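Local coordinates for protein methylocystis parvus OBBP MbnE (Methylocystis parvus OBBP, PDB 5ICQ) that probably binds methanobactin in the periplasm, as a solute-binding protein of the methanobactin transport machinery, at residues 340-345 and 469-474; 448-451 and 455-458; 458-463 and 473-478. One frame throughout, in Å; residues are numbered along the deposited sequence.

Contact 1 of 3, residues 340-345 and 469-474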
ATOM      1  N   GLU A 340      26.057   5.924  -1.123  1.00 10.36           N
ATOM      2  CA  GLU A 340      26.307   4.489  -1.271  1.00 10.42           C
ATOM      3  C   GLU A 340      27.262   3.984  -0.196  1.00 10.13           C
ATOM      4  O   GLU A 340      27.029   2.933   0.418  1.00  9.29           O
ATOM      5  CB  GLU A 340      26.862   4.168  -2.664  1.00  9.80           C
ATOM      6  CG  GLU A 340      27.262   2.686  -2.779  1.00 10.93           C
ATOM      7  CD  GLU A 340      27.600   2.230  -4.192  1.00 20.63           C
ATOM      8  OE1 GLU A 340      27.762   3.077  -5.092  1.00 16.59           O
ATOM      9  OE2 GLU A 340      27.694   1.000  -4.401  1.00 18.76           O
ATOM     10  N   ALA A 341      28.353   4.722   0.045  1.00  7.45           N
ATOM     11  CA  ALA A 341      29.323   4.304   1.055  1.00  7.41           C
ATOM     12  C   ALA A 341      28.702   4.233   2.447  1.00  8.12           C
ATOM     13  O   ALA A 341      28.953   3.283   3.201  1.00  9.84           O
ATOM     14  CB  ALA A 341      30.512   5.267   1.065  1.00 10.45           C
ATOM     15  N   PHE A 342      27.907   5.241   2.822  1.00  7.82           N
ATOM     16  CA  PHE A 342      27.274   5.202   4.135  1.00  9.48           C
ATOM     17  C   PHE A 342      26.331   4.014   4.242  1.00  9.36           C
ATOM     18  O   PHE A 342      26.227   3.382   5.302  1.00  9.95           O
ATOM     19  CB  PHE A 342      26.512   6.499   4.412  1.00  6.76           C
ATOM     20  CG  PHE A 342      27.364   7.619   4.931  1.00  9.07           C
ATOM     21  CD1 PHE A 342      28.710   7.710   4.603  1.00 12.05           C
ATOM     22  CD2 PHE A 342      26.809   8.593   5.762  1.00 10.73           C
ATOM     23  CE1 PHE A 342      29.487   8.765   5.085  1.00 14.92           C
ATOM     24  CE2 PHE A 342      27.576   9.644   6.245  1.00 10.83           C
ATOM     25  CZ  PHE A 342      28.919   9.732   5.903  1.00 13.98           C
ATOM     26  N   GLY A 343      25.650   3.687   3.145  1.00  9.30           N
ATOM     27  CA  GLY A 343      24.744   2.552   3.150  1.00 10.61           C
ATOM     28  C   GLY A 343      25.443   1.239   3.424  1.00 13.99           C
ATOM     29  O   GLY A 343      24.853   0.330   4.009  1.00 16.08           O
ATOM     30  N   MET A 344      26.709   1.123   3.016  1.00  9.50           N
ATOM     31  CA  MET A 344      27.478  -0.094   3.255  1.00  9.31           C
ATOM     32  C   MET A 344      27.667  -0.385   4.729  1.00 14.19           C
ATOM     33  O   MET A 344      27.976  -1.524   5.096  1.00 17.23           O
ATOM     34  CB  MET A 344      28.863   0.018   2.624  1.00 15.10           C
ATOM     35  CG  MET A 344      28.870   0.017   1.127  1.00 22.11           C
ATOM     36  SD  MET A 344      30.566   0.242   0.555  1.00 17.83           S
ATOM     37  CE  MET A 344      30.266   0.194  -1.212  1.00 22.32           C
ATOM     38  N   MET A 345      27.537   0.622   5.579  1.00 10.81           N
ATOM     39  CA  MET A 345      27.867   0.435   6.979  1.00 15.42           C
ATOM     40  C   MET A 345      26.692  -0.043   7.815  1.00 17.41           C
ATOM     41  O   MET A 345      26.889  -0.390   8.981  1.00 16.98           O
ATOM     42  CB  MET A 345      28.422   1.731   7.555  1.00 11.79           C
ATOM     43  CG  MET A 345      29.688   2.218   6.848  1.00 11.74           C
ATOM     44  SD  MET A 345      31.045   1.014   6.864  1.00 15.97           S
ATOM     45  CE  MET A 345      31.334   0.844   8.628  1.00 15.85           C
ATOM     46  N   ILE A 469      33.937   4.456  10.782  1.00 11.96           N
ATOM     47  CA  ILE A 469      34.640   5.124   9.683  1.00 13.90           C
ATOM     48  C   ILE A 469      34.736   6.619   9.971  1.00 13.01           C
ATOM     49  O   ILE A 469      34.837   7.436   9.049  1.00 15.12           O
ATOM     50  CB  ILE A 469      33.976   4.865   8.315  1.00 16.49           C
ATOM     51  CG1 ILE A 469      32.495   5.254   8.327  1.00 13.78           C
ATOM     52  CG2 ILE A 469      34.163   3.406   7.885  1.00 20.43           C
ATOM     53  CD1 ILE A 469      31.884   5.334   6.935  1.00 13.26           C
ATOM     54  N   GLY A 470      34.713   6.988  11.253  1.00 14.99           N
ATOM     55  CA  GLY A 470      34.983   8.363  11.639  1.00 10.60           C
ATOM     56  C   GLY A 470      33.835   9.337  11.479  1.00 13.90           C
ATOM     57  O   GLY A 470      34.073  10.547  11.395  1.00 13.01           O
ATOM     58  N   VAL A 471      32.596   8.856  11.447  1.00 11.12           N
ATOM     59  CA  VAL A 471      31.428   9.696  11.196  1.00 10.12           C
ATOM     60  C   VAL A 471      30.659   9.861  12.499  1.00 10.42           C
ATOM     61  O   VAL A 471      30.296   8.868  13.139  1.00 13.04           O
ATOM     62  CB  VAL A 471      30.528   9.094  10.102  1.00 11.84           C
ATOM     63  CG1 VAL A 471      29.205   9.863  10.016  1.00 13.56           C
ATOM     64  CG2 VAL A 471      31.254   9.106   8.760  1.00 10.64           C
ATOM     65  N   GLU A 472      30.409  11.108  12.888  1.00 13.58           N
ATOM     66  CA  GLU A 472      29.667  11.414  14.105  1.00 10.24           C
ATOM     67  C   GLU A 472      28.175  11.461  13.784  1.00 14.27           C
ATOM     68  O   GLU A 472      27.752  12.229  12.920  1.00 17.38           O
ATOM     69  CB  GLU A 472      30.139  12.743  14.688  1.00 15.91           C
ATOM     70  CG  GLU A 472      29.300  13.243  15.859  1.00 25.20           C
ATOM     71  CD  GLU A 472      29.805  14.571  16.385  1.00 39.08           C
ATOM     72  OE1 GLU A 472      31.001  14.652  16.740  1.00 44.41           O
ATOM     73  OE2 GLU A 472      29.015  15.535  16.420  1.00 42.12           O
ATOM     74  N   VAL A 473      27.380  10.635  14.461  1.00 11.33           N
ATOM     75  CA  VAL A 473      25.945  10.550  14.183  1.00  8.54           C
ATOM     76  C   VAL A 473      25.184  10.793  15.477  1.00 12.77           C
ATOM     77  O   VAL A 473      25.323  10.026  16.434  1.00 12.56           O
ATOM     78  CB  VAL A 473      25.553   9.191  13.588  1.00 10.59           C
ATOM     79  CG1 VAL A 473      24.065   9.203  13.194  1.00 12.20           C
ATOM     80  CG2 VAL A 473      26.451   8.833  12.386  1.00 10.91           C
ATOM     81  N   ARG A 474      24.364  11.836  15.504  1.00  9.21           N
ATOM     82  CA  ARG A 474      23.506  12.093  16.649  1.00  9.44           C
ATOM     83  C   ARG A 474      22.104  11.565  16.370  1.00 10.98           C
ATOM     84  O   ARG A 474      21.504  11.900  15.344  1.00 13.67           O
ATOM     85  CB  ARG A 474      23.475  13.594  16.942  1.00 15.94           C
ATOM     86  CG  ARG A 474      24.876  14.162  17.139  1.00 28.68           C
ATOM     87  CD  ARG A 474      24.969  15.652  16.840  1.00 43.15           C
ATOM     88  NE  ARG A 474      25.304  15.934  15.443  1.00 48.74           N
ATOM     89  CZ  ARG A 474      24.572  16.701  14.641  1.00 44.15           C
ATOM     90  NH1 ARG A 474      23.459  17.264  15.094  1.00 48.08           N
ATOM     91  NH2 ARG A 474      24.950  16.917  13.391  1.00 36.64           N
TER
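M345 is curled up against I469: its chi1, chi2 and chi3 all lie near -60°, so the thioether chain folds round instead of reaching straight out. Its two ends touch different arms of the isoleucine. M345 CG lies 3.8 Å from I469 CD1, while the terminal methyl M345 CE comes within 3.9 Å of I469 CG2, with M345 SD 4.1 Å from that same CG2. The CG1 of I469 is set between the backbone N and the carbonyl carbon (chi1 55°), which sends CD1 toward M345 CG and keeps CG2, beside the N, for the sulfur end.

A second pair lies next to this one. F342 and V471 approach from opposite directions, and the valine's two methyls meet the outer carbons of the ring. V471 CG2 stands 3.7 Å from F342 CZ, and V471 CG1 is 4.1 Å from F342 CE2. The approach is oblique to the ring plane. Elsewhere, F342 meets F444 edge-to-face and rests on L466, which M345 also touches, so one leucine of helix 453-467 borders both pairs.

I469 and V471, whose CB atoms both point toward 340-345, flank G470, whose phi of 80° fits the C-prime residue of a Schellman motif, in which V471 N bonds L466 O to close helix 453-467 before strand 472-477 begins. The contact therefore joins the last part of helix 336-343 and the residues after it to the turn that ends helix 453-467.

All four touching residues are buried, and every contact between them is carbon to carbon or carbon to sulfur. Over the 206 Å² of buried surface, cohesion across the two segments probably comes from shape and hydrophobic burial, without a directional polar bond.

Contact 2 of 3, residues 448-451 and 455-458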
ATOM      1  N   ILE A 448      20.234  11.824  12.857  1.00  8.41           N
ATOM      2  CA  ILE A 448      19.093  11.008  12.434  1.00  6.90           C
ATOM      3  C   ILE A 448      17.914  11.361  13.323  1.00 12.73           C
ATOM      4  O   ILE A 448      17.952  11.119  14.535  1.00  9.17           O
ATOM      5  CB  ILE A 448      19.385   9.500  12.530  1.00  6.23           C
ATOM      6  CG1 ILE A 448      20.612   9.118  11.695  1.00  9.28           C
ATOM      7  CG2 ILE A 448      18.136   8.687  12.088  1.00  6.31           C
ATOM      8  CD1 ILE A 448      21.014   7.637  11.855  1.00  9.72           C
ATOM      9  N   MET A 449      16.851  11.899  12.734  1.00  7.88           N
ATOM     10  CA  MET A 449      15.655  12.221  13.502  1.00  8.08           C
ATOM     11  C   MET A 449      14.758  10.991  13.562  1.00  8.62           C
ATOM     12  O   MET A 449      14.464  10.388  12.527  1.00 10.54           O
ATOM     13  CB  MET A 449      14.911  13.401  12.869  1.00  9.28           C
ATOM     14  CG  MET A 449      13.589  13.710  13.531  1.00 11.27           C
ATOM     15  SD  MET A 449      12.747  15.139  12.771  1.00 14.37           S
ATOM     16  CE  MET A 449      12.171  14.449  11.219  1.00  8.68           C
ATOM     17  N   VAL A 450      14.322  10.612  14.770  1.00  8.58           N
ATOM     18  CA  VAL A 450      13.476   9.437  14.939  1.00  7.61           C
ATOM     19  C   VAL A 450      12.236   9.798  15.751  1.00 10.87           C
ATOM     20  O   VAL A 450      12.199  10.790  16.476  1.00 11.31           O
ATOM     21  CB  VAL A 450      14.221   8.259  15.609  1.00  7.71           C
ATOM     22  CG1 VAL A 450      15.380   7.773  14.732  1.00  8.59           C
ATOM     23  CG2 VAL A 450      14.726   8.652  16.997  1.00  8.00           C
ATOM     24  N   LYS A 451      11.204   8.960  15.617  1.00 13.17           N
ATOM     25  CA  LYS A 451       9.917   9.243  16.241  1.00 19.31           C
ATOM     26  C   LYS A 451       9.520   8.278  17.348  1.00 21.91           C
ATOM     27  O   LYS A 451       8.601   8.596  18.108  1.00 16.04           O
ATOM     28  CB  LYS A 451       8.804   9.265  15.184  1.00 18.64           C
ATOM     29  CG  LYS A 451       8.430   7.901  14.633  1.00 24.50           C
ATOM     30  CD  LYS A 451       7.161   8.018  13.784  1.00 31.52           C
ATOM     31  CE  LYS A 451       6.738   6.686  13.197  1.00 39.50           C
ATOM     32  NZ  LYS A 451       5.411   6.810  12.520  1.00 46.72           N
ATOM     33  N   GLN A 455      12.556   2.925  16.195  1.00  9.05           N
ATOM     34  CA  GLN A 455      13.412   3.678  15.282  1.00 10.31           C
ATOM     35  C   GLN A 455      14.708   4.104  15.958  1.00 10.03           C
ATOM     36  O   GLN A 455      15.778   4.076  15.337  1.00 11.10           O
ATOM     37  CB  GLN A 455      12.686   4.914  14.761  1.00  7.72           C
ATOM     38  CG  GLN A 455      11.584   4.585  13.740  1.00 11.41           C
ATOM     39  CD  GLN A 455      11.117   5.827  13.012  1.00 16.08           C
ATOM     40  OE1 GLN A 455      11.570   6.930  13.306  1.00 12.33           O
ATOM     41  NE2 GLN A 455      10.212   5.654  12.052  1.00 12.48           N
ATOM     42  N   GLU A 456      14.623   4.557  17.208  1.00  7.14           N
ATOM     43  CA  GLU A 456      15.822   5.019  17.901  1.00  6.54           C
ATOM     44  C   GLU A 456      16.848   3.898  18.036  1.00 10.62           C
ATOM     45  O   GLU A 456      18.048   4.121  17.839  1.00  9.47           O
ATOM     46  CB  GLU A 456      15.452   5.597  19.274  1.00 10.76           C
ATOM     47  CG  GLU A 456      16.671   6.179  20.007  1.00  8.27           C
ATOM     48  CD  GLU A 456      16.345   6.787  21.364  1.00 22.85           C
ATOM     49  OE1 GLU A 456      16.959   7.810  21.743  1.00 19.60           O
ATOM     50  OE2 GLU A 456      15.461   6.253  22.055  1.00 23.03           O
ATOM     51  N   ARG A 457      16.402   2.679  18.346  1.00 11.59           N
ATOM     52  CA  ARG A 457      17.360   1.577  18.465  1.00  8.58           C
ATOM     53  C   ARG A 457      18.007   1.254  17.126  1.00  8.32           C
ATOM     54  O   ARG A 457      19.212   0.979  17.067  1.00  8.24           O
ATOM     55  CB  ARG A 457      16.685   0.322  19.011  1.00 12.88           C
ATOM     56  CG  ARG A 457      16.112   0.475  20.396  1.00 23.38           C
ATOM     57  CD  ARG A 457      15.615  -0.855  20.897  1.00 36.58           C
ATOM     58  NE  ARG A 457      14.278  -0.747  21.461  1.00 47.61           N
ATOM     59  CZ  ARG A 457      13.984  -0.080  22.572  1.00 54.87           C
ATOM     60  NH1 ARG A 457      14.927   0.562  23.257  1.00 51.36           N
ATOM     61  NH2 ARG A 457      12.732  -0.049  22.995  1.00 59.18           N
ATOM     62  N   LEU A 458      17.218   1.260  16.046  1.00  7.65           N
ATOM     63  CA  LEU A 458      17.793   1.057  14.716  1.00  8.67           C
ATOM     64  C   LEU A 458      18.824   2.133  14.400  1.00 10.32           C
ATOM     65  O   LEU A 458      19.899   1.845  13.859  1.00  8.81           O
ATOM     66  CB  LEU A 458      16.688   1.070  13.659  1.00  6.04           C
ATOM     67  CG  LEU A 458      15.682  -0.077  13.630  1.00 17.44           C
ATOM     68  CD1 LEU A 458      14.640   0.149  12.519  1.00 16.43           C
ATOM     69  CD2 LEU A 458      16.429  -1.385  13.400  1.00 19.16           C
TER
HETATM   70  O   HOH W   1      12.580   8.764  11.505  1.00 11.31           O
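Q455 reaches back to the strand end with its amide oxygen, which takes two hydrogens. K451 N donates to Q455 OE1 over 3.1 Å with an N-H...O angle of 157°, from above the carbonyl plane (42° out of it). A water donates to Q455 OE1 at 2.8 Å and also to M449 O at 2.7 Å, bridging the side chain to a second backbone group. The extended K451 chain crosses the amide at a slant, its CG 3.5 Å from Q455 OE1 and its CE 3.8 Å from Q455 NE2. With the amide cut back to an alanine, K451 N and the bridging water would probably lose their shared acceptor and the K451 CG and CE their partner. On the strand itself, V450 packs against the helix, where V450 CG2 lies 3.9 Å from E456 CB. Q455 owes its reach to a CG anti to the carbonyl carbon (chi1 -73°) and a chain extended beyond it.

Further out, D452 OD1 accepts from Q455 N and so helps position the residue, while Y483 of helix 480-489 touches both K451 and Q455. This short connection from strand 442-450 into helix 453-467 opens a beta-alpha-beta crossover, completed by the parallel strand 472-477.

Contact 3 of 3, residues 458-463 and 473-478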
ATOM      1  N   LEU A 458      17.218   1.260  16.046  1.00  7.65           N
ATOM      2  CA  LEU A 458      17.793   1.057  14.716  1.00  8.67           C
ATOM      3  C   LEU A 458      18.824   2.133  14.400  1.00 10.32           C
ATOM      4  O   LEU A 458      19.899   1.845  13.859  1.00  8.81           O
ATOM      5  CB  LEU A 458      16.688   1.070  13.659  1.00  6.04           C
ATOM      6  CG  LEU A 458      15.682  -0.077  13.630  1.00 17.44           C
ATOM      7  CD1 LEU A 458      14.640   0.149  12.519  1.00 16.43           C
ATOM      8  CD2 LEU A 458      16.429  -1.385  13.400  1.00 19.16           C
ATOM      9  N   ALA A 459      18.504   3.386  14.712  1.00  8.75           N
ATOM     10  CA  ALA A 459      19.406   4.480  14.373  1.00  7.20           C
ATOM     11  C   ALA A 459      20.667   4.444  15.225  1.00  5.59           C
ATOM     12  O   ALA A 459      21.760   4.780  14.743  1.00  9.58           O
ATOM     13  CB  ALA A 459      18.676   5.819  14.529  1.00  8.79           C
ATOM     14  N   LEU A 460      20.535   4.046  16.496  1.00  5.42           N
ATOM     15  CA  LEU A 460      21.701   3.943  17.372  1.00  9.80           C
ATOM     16  C   LEU A 460      22.640   2.839  16.905  1.00 10.32           C
ATOM     17  O   LEU A 460      23.865   2.964  17.024  1.00  8.06           O
ATOM     18  CB  LEU A 460      21.249   3.690  18.817  1.00  9.06           C
ATOM     19  CG  LEU A 460      20.601   4.891  19.519  1.00  9.35           C
ATOM     20  CD1 LEU A 460      19.908   4.474  20.826  1.00 10.88           C
ATOM     21  CD2 LEU A 460      21.676   5.966  19.810  1.00  8.15           C
ATOM     22  N   ALA A 461      22.086   1.734  16.406  1.00  7.41           N
ATOM     23  CA  ALA A 461      22.943   0.690  15.848  1.00 10.96           C
ATOM     24  C   ALA A 461      23.708   1.217  14.643  1.00 11.40           C
ATOM     25  O   ALA A 461      24.925   1.015  14.519  1.00  9.81           O
ATOM     26  CB  ALA A 461      22.097  -0.531  15.471  1.00 11.67           C
ATOM     27  N   TYR A 462      23.003   1.903  13.743  1.00 10.36           N
ATOM     28  CA  TYR A 462      23.640   2.495  12.574  1.00  8.56           C
ATOM     29  C   TYR A 462      24.692   3.515  12.983  1.00 10.65           C
ATOM     30  O   TYR A 462      25.791   3.545  12.414  1.00  9.91           O
ATOM     31  CB  TYR A 462      22.563   3.133  11.692  1.00  6.03           C
ATOM     32  CG  TYR A 462      22.980   3.522  10.277  1.00  7.60           C
ATOM     33  CD1 TYR A 462      24.075   2.933   9.650  1.00  9.39           C
ATOM     34  CD2 TYR A 462      22.236   4.467   9.561  1.00  8.27           C
ATOM     35  CE1 TYR A 462      24.430   3.284   8.334  1.00  7.61           C
ATOM     36  CE2 TYR A 462      22.571   4.815   8.265  1.00 13.72           C
ATOM     37  CZ  TYR A 462      23.673   4.229   7.661  1.00 10.94           C
ATOM     38  OH  TYR A 462      24.007   4.599   6.377  1.00 11.73           O
ATOM     39  N   ALA A 463      24.388   4.343  13.993  1.00  6.64           N
ATOM     40  CA  ALA A 463      25.351   5.353  14.430  1.00  7.62           C
ATOM     41  C   ALA A 463      26.634   4.701  14.918  1.00  9.53           C
ATOM     42  O   ALA A 463      27.743   5.175  14.629  1.00 10.30           O
ATOM     43  CB  ALA A 463      24.744   6.220  15.538  1.00  9.61           C
ATOM     44  N   VAL A 473      27.380  10.635  14.461  1.00 11.33           N
ATOM     45  CA  VAL A 473      25.945  10.550  14.183  1.00  8.54           C
ATOM     46  C   VAL A 473      25.184  10.793  15.477  1.00 12.77           C
ATOM     47  O   VAL A 473      25.323  10.026  16.434  1.00 12.56           O
ATOM     48  CB  VAL A 473      25.553   9.191  13.588  1.00 10.59           C
ATOM     49  CG1 VAL A 473      24.065   9.203  13.194  1.00 12.20           C
ATOM     50  CG2 VAL A 473      26.451   8.833  12.386  1.00 10.91           C
ATOM     51  N   ARG A 474      24.364  11.836  15.504  1.00  9.21           N
ATOM     52  CA  ARG A 474      23.506  12.093  16.649  1.00  9.44           C
ATOM     53  C   ARG A 474      22.104  11.565  16.370  1.00 10.98           C
ATOM     54  O   ARG A 474      21.504  11.900  15.344  1.00 13.67           O
ATOM     55  CB  ARG A 474      23.475  13.594  16.942  1.00 15.94           C
ATOM     56  CG  ARG A 474      24.876  14.162  17.139  1.00 28.68           C
ATOM     57  CD  ARG A 474      24.969  15.652  16.840  1.00 43.15           C
ATOM     58  NE  ARG A 474      25.304  15.934  15.443  1.00 48.74           N
ATOM     59  CZ  ARG A 474      24.572  16.701  14.641  1.00 44.15           C
ATOM     60  NH1 ARG A 474      23.459  17.264  15.094  1.00 48.08           N
ATOM     61  NH2 ARG A 474      24.950  16.917  13.391  1.00 36.64           N
ATOM     62  N   VAL A 475      21.583  10.744  17.277  1.00  8.15           N
ATOM     63  CA  VAL A 475      20.241  10.177  17.137  1.00  6.70           C
ATOM     64  C   VAL A 475      19.329  10.954  18.073  1.00 15.33           C
ATOM     65  O   VAL A 475      19.544  10.953  19.293  1.00 15.39           O
ATOM     66  CB  VAL A 475      20.226   8.673  17.462  1.00  8.43           C
ATOM     67  CG1 VAL A 475      18.795   8.097  17.384  1.00  9.69           C
ATOM     68  CG2 VAL A 475      21.149   7.923  16.512  1.00  6.49           C
ATOM     69  N   ARG A 476      18.323  11.638  17.525  1.00 10.22           N
ATOM     70  CA  ARG A 476      17.444  12.454  18.362  1.00 13.09           C
ATOM     71  C   ARG A 476      15.990  12.047  18.184  1.00 14.91           C
ATOM     72  O   ARG A 476      15.427  12.155  17.085  1.00  9.51           O
ATOM     73  CB  ARG A 476      17.627  13.951  18.089  1.00 20.10           C
ATOM     74  CG  ARG A 476      19.046  14.450  18.392  1.00 36.82           C
ATOM     75  CD  ARG A 476      19.595  13.973  19.756  1.00 46.93           C
ATOM     76  NE  ARG A 476      21.013  14.328  19.935  1.00 46.36           N
ATOM     77  CZ  ARG A 476      21.950  13.563  20.497  1.00 44.09           C
ATOM     78  NH1 ARG A 476      21.657  12.338  20.959  1.00 37.12           N
ATOM     79  NH2 ARG A 476      23.196  14.015  20.575  1.00 36.33           N
ATOM     80  N   LEU A 477      15.392  11.597  19.281  1.00 11.27           N
ATOM     81  CA  LEU A 477      13.978  11.260  19.340  1.00 10.54           C
ATOM     82  C   LEU A 477      13.189  12.543  19.577  1.00 15.40           C
ATOM     83  O   LEU A 477      13.441  13.248  20.557  1.00 15.59           O
ATOM     84  CB  LEU A 477      13.753  10.266  20.479  1.00 17.64           C
ATOM     85  CG  LEU A 477      12.323   9.943  20.887  1.00 27.35           C
ATOM     86  CD1 LEU A 477      11.692   9.163  19.789  1.00 22.94           C
ATOM     87  CD2 LEU A 477      12.312   9.151  22.195  1.00 34.24           C
ATOM     88  N   VAL A 478      12.265  12.873  18.682  1.00 14.95           N
ATOM     89  CA  VAL A 478      11.524  14.124  18.818  1.00 15.18           C
ATOM     90  C   VAL A 478      10.043  13.801  18.968  1.00 11.91           C
ATOM     91  O   VAL A 478       9.563  12.768  18.489  1.00 19.05           O
ATOM     92  CB  VAL A 478      11.780  15.082  17.634  1.00 21.04           C
ATOM     93  CG1 VAL A 478      13.271  15.341  17.471  1.00 24.43           C
ATOM     94  CG2 VAL A 478      11.232  14.514  16.364  1.00 16.09           C
TER
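A459 O accepts the backbone hydrogen of A463 N at 2.8 Å, and V475 lies against this same helical turn, its CG2 3.7 Å from A459 O. The oxygen is thus already engaged within the helix where the valine methyl covers it. V475 also uses its other methyl: CG1, anti to the backbone N (chi1 177°), reaches A459 CB at 3.7 Å. L460 closes over the valine from the flank, with L460 CD2 3.9 Å from V475 CB, the two side chains crossing at a slant.

The axes of helix 458-463 and strand 473-477 pass 8.4 Å apart, their directions at 172°, nearly antiparallel. That is the geometry of a beta-alpha-beta crossover, in which helix 453-467 runs back along the sheet and strand 472-477 then returns parallel to strand 442-450. A459 and A463, one helical turn apart, present only a methyl each to the strand and permit the close approach.

One turn on, A463 CB meets V473 CB at 3.6 Å, where the CA atoms of these two residues are just 5.2 Å apart, and A463 CB also lies 4.1 Å from V475 CG2. V473 and V475 both point toward the helix, as alternate residues of a strand do, whereas R474 between them points away. V473 additionally touches F446 and I448 of the neighbouring strand 442-450.

How the contacts relate
From the N terminus, the end of helix 336-343 comes first, and contact 1 closes the longest loop by joining 340-345 to 469-474, with 123 residues between. Contact 2 is nested inside that loop, a short closure between strand 442-450 and the start of helix 453-467. Contact 3 takes over at L458, which it shares with contact 2, and runs to strand 472-477, where it shares V473 and R474 with contact 1 but continues past its end. Probable hydrogen bonds knit them: I448 N to R474 O (2.8 Å) within the sheet, and Y462 OH to F342 O (2.8 Å) between helices. Together they tie one beta-alpha-beta unit to helix 336-343.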